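Local coordinates for protein hydrogenase maturation factor (Thermoanaerobacter tengcongensis, PDB 3VTI) that probably takes part in [NiFe]-hydrogenase maturation, receiving a carbamoyl group from HypF and dehydrating it with ATP to a thiol-bound nitrile, at residues I153-M161 with M240-A248. Numbering follows the deposited sequence.
Sequences IGDHGMAVM and MGIDFLHLA
Leu247 and Ala248 close on the first turn of helix 155-164 in a buried, mostly apolar helix-to-loop contact within the C-terminal domain of this AIR synthase-related fold; the loop leads from helix 231-240 toward strand 254-257. One backbone bond joins the two segments: Gly157 N, in the first turn, donates to Ala248 O (2.8 Å), nearly straight at the hydrogen (167°) but from above the carbonyl plane. With no side chain on Gly157, its CA comes within 4.3 Å of Ala248 CA, close enough for that bond. Gly154, the N-cap residue, lies against Leu247, whose CD1 is 3.7 Å from Gly154 O. The two methyls of Leu247 are shared out: CD1 meets Met158 CE at 3.7 Å, and CD2 meets Met161 CE at 3.9 Å, the latter two chains crossing at about a right angle. Met158 has CG anti to the backbone N (chi1 -170°), then bends at chi2 and chi3, which brings CE to the loop; Met161 CE meets Ile242 CD1 tip to tip (3.8 Å). Ahead of the helix, Ile153 CG2 sits at the edge of the Phe244 ring, 3.6 Å from CD1. An apolar side chain from the chain of another protein in the complex packs on Met161. Dispersion between methyl groups thus holds the apolar side, while Ala248 O and Asn249 OD1, which takes the Gly154 N-H, engage two N-H groups at the helix start.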
loop_
_atom_site.group_PDB
_atom_site.type_symbol
_atom_site.label_atom_id
_atom_site.label_comp_id
_atom_site.label_asym_id
_atom_site.label_seq_id
_atom_site.Cartn_x
_atom_site.Cartn_y
_atom_site.Cartn_z
ATOM N N ILE C 153 13.134 -22.722 -11.939
ATOM C CA ILE C 153 13.542 -21.378 -11.546
ATOM C C ILE C 153 12.898 -20.332 -12.449
ATOM O O ILE C 153 12.935 -20.457 -13.678
ATOM C CB ILE C 153 15.087 -21.237 -11.624
ATOM C CG1 ILE C 153 15.774 -22.245 -10.690
ATOM C CG2 ILE C 153 15.545 -19.801 -11.330
ATOM C CD1 ILE C 153 17.172 -22.659 -11.170
ATOM N N GLY C 154 12.311 -19.306 -11.830
ATOM C CA GLY C 154 11.880 -18.103 -12.542
ATOM C C GLY C 154 10.422 -18.030 -12.957
ATOM O O GLY C 154 10.028 -17.129 -13.694
ATOM N N ASP C 155 9.618 -18.968 -12.471
ATOM C CA ASP C 155 8.207 -19.038 -12.815
ATOM C C ASP C 155 7.426 -17.775 -12.480
ATOM O O ASP C 155 6.880 -17.118 -13.375
ATOM C CB ASP C 155 7.566 -20.231 -12.123
ATOM C CG ASP C 155 7.866 -21.521 -12.823
ATOM O OD1 ASP C 155 8.954 -22.096 -12.608
ATOM O OD2 ASP C 155 7.001 -21.954 -13.603
ATOM N N HIS C 156 7.373 -17.447 -11.195
ATOM C CA HIS C 156 6.577 -16.329 -10.725
ATOM C C HIS C 156 7.006 -15.013 -11.383
ATOM O O HIS C 156 6.182 -14.316 -11.981
ATOM C CB HIS C 156 6.655 -16.221 -9.209
ATOM C CG HIS C 156 5.834 -15.105 -8.652
ATOM N ND1 HIS C 156 4.493 -15.243 -8.366
ATOM C CD2 HIS C 156 6.157 -13.828 -8.340
ATOM C CE1 HIS C 156 4.028 -14.100 -7.893
ATOM N NE2 HIS C 156 5.017 -13.225 -7.871
ATOM N N GLY C 157 8.296 -14.692 -11.281
ATOM C CA GLY C 157 8.860 -13.500 -11.897
ATOM C C GLY C 157 8.449 -13.300 -13.343
ATOM O O GLY C 157 8.016 -12.209 -13.732
ATOM N N MET C 158 8.576 -14.346 -14.152
ATOM C CA MET C 158 8.214 -14.217 -15.552
ATOM C C MET C 158 6.699 -14.154 -15.753
ATOM O O MET C 158 6.225 -13.475 -16.656
ATOM C CB MET C 158 8.854 -15.315 -16.402
ATOM C CG MET C 158 8.715 -15.099 -17.911
ATOM S SD MET C 158 9.191 -13.449 -18.510
ATOM C CE MET C 158 10.977 -13.564 -18.457
ATOM N N ALA C 159 5.946 -14.839 -14.902
ATOM C CA ALA C 159 4.489 -14.856 -15.017
ATOM C C ALA C 159 3.862 -13.480 -14.787
ATOM O O ALA C 159 3.072 -13.020 -15.612
ATOM C CB ALA C 159 3.869 -15.910 -14.079
ATOM N N VAL C 160 4.218 -12.821 -13.684
ATOM C CA VAL C 160 3.660 -11.496 -13.402
ATOM C C VAL C 160 4.195 -10.442 -14.375
ATOM O O VAL C 160 3.450 -9.570 -14.796
ATOM C CB VAL C 160 3.762 -11.060 -11.897
ATOM C CG1 VAL C 160 3.664 -12.266 -10.971
ATOM C CG2 VAL C 160 5.027 -10.265 -11.613
ATOM N N MET C 161 5.467 -10.548 -14.755
ATOM C CA MET C 161 6.047 -9.739 -15.837
ATOM C C MET C 161 5.193 -9.809 -17.112
ATOM O O MET C 161 4.824 -8.784 -17.681
ATOM C CB MET C 161 7.479 -10.219 -16.120
ATOM C CG MET C 161 8.115 -9.734 -17.421
ATOM S SD MET C 161 9.494 -8.591 -17.199
ATOM C CE MET C 161 10.737 -9.637 -16.448
ATOM N N MET C 240 14.486 -11.780 -24.269
ATOM C CA MET C 240 14.681 -10.465 -23.678
ATOM C C MET C 240 16.074 -10.313 -23.093
ATOM O O MET C 240 16.400 -9.265 -22.532
ATOM C CB MET C 240 13.653 -10.215 -22.578
ATOM C CG MET C 240 12.215 -10.185 -23.044
ATOM S SD MET C 240 11.095 -10.067 -21.648
ATOM C CE MET C 240 11.246 -8.323 -21.281
ATOM N N GLY C 241 16.887 -11.361 -23.212
ATOM C CA GLY C 241 18.236 -11.372 -22.646
ATOM C C GLY C 241 18.304 -11.337 -21.124
ATOM O O GLY C 241 19.236 -10.761 -20.561
ATOM N N ILE C 242 17.317 -11.951 -20.466
ATOM C CA ILE C 242 17.243 -12.002 -19.011
ATOM C C ILE C 242 17.860 -13.297 -18.471
ATOM O O ILE C 242 17.830 -14.329 -19.139
ATOM C CB ILE C 242 15.773 -11.891 -18.528
ATOM C CG1 ILE C 242 15.220 -10.501 -18.827
ATOM C CG2 ILE C 242 15.651 -12.163 -17.035
ATOM C CD1 ILE C 242 13.697 -10.417 -18.760
ATOM N N ASP C 243 18.421 -13.226 -17.264
ATOM C CA ASP C 243 18.923 -14.402 -16.545
ATOM C C ASP C 243 17.838 -14.859 -15.576
ATOM O O ASP C 243 17.480 -14.112 -14.661
ATOM C CB ASP C 243 20.207 -14.049 -15.777
ATOM C CG ASP C 243 21.005 -15.279 -15.339
ATOM O OD1 ASP C 243 20.395 -16.343 -15.069
ATOM O OD2 ASP C 243 22.254 -15.176 -15.252
ATOM N N PHE C 244 17.309 -16.069 -15.759
ATOM C CA PHE C 244 16.238 -16.561 -14.866
ATOM C C PHE C 244 16.654 -16.656 -13.399
ATOM O O PHE C 244 15.808 -16.720 -12.495
ATOM C CB PHE C 244 15.614 -17.872 -15.358
ATOM C CG PHE C 244 16.605 -18.964 -15.635
ATOM C CD1 PHE C 244 17.164 -19.698 -14.593
ATOM C CD2 PHE C 244 16.955 -19.279 -16.947
ATOM C CE1 PHE C 244 18.068 -20.708 -14.838
ATOM C CE2 PHE C 244 17.862 -20.301 -17.215
ATOM C CZ PHE C 244 18.420 -21.018 -16.152
ATOM N N LEU C 245 17.962 -16.642 -13.172
ATOM C CA LEU C 245 18.525 -16.579 -11.830
ATOM C C LEU C 245 18.155 -15.299 -11.090
ATOM O O LEU C 245 18.352 -15.210 -9.877
ATOM C CB LEU C 245 20.048 -16.722 -11.887
ATOM C CG LEU C 245 20.590 -18.114 -12.221
ATOM C CD1 LEU C 245 22.118 -18.092 -12.245
ATOM C CD2 LEU C 245 20.056 -19.185 -11.243
ATOM N N HIS C 246 17.624 -14.314 -11.809
ATOM C CA HIS C 246 17.246 -13.055 -11.190
ATOM C C HIS C 246 15.746 -12.906 -11.042
ATOM O O HIS C 246 15.296 -11.980 -10.377
ATOM C CB HIS C 246 17.771 -11.852 -11.974
ATOM C CG HIS C 246 19.257 -11.832 -12.152
ATOM N ND1 HIS C 246 20.123 -12.490 -11.303
ATOM C CD2 HIS C 246 20.033 -11.198 -13.065
ATOM C CE1 HIS C 246 21.365 -12.289 -11.701
ATOM N NE2 HIS C 246 21.337 -11.503 -12.767
ATOM N N LEU C 247 14.975 -13.776 -11.685
ATOM C CA LEU C 247 13.517 -13.703 -11.603
ATOM C C LEU C 247 13.042 -14.364 -10.332
ATOM O O LEU C 247 13.609 -15.360 -9.918
ATOM C CB LEU C 247 12.863 -14.395 -12.797
ATOM C CG LEU C 247 12.990 -13.769 -14.180
ATOM C CD1 LEU C 247 12.388 -14.716 -15.191
ATOM C CD2 LEU C 247 12.316 -12.412 -14.239
ATOM N N ALA C 248 11.979 -13.827 -9.741
ATOM C CA ALA C 248 11.415 -14.330 -8.476
ATOM C C ALA C 248 10.696 -15.682 -8.590
ATOM O O ALA C 248 10.186 -16.048 -9.656
ATOM C CB ALA C 248 10.489 -13.284 -7.862
#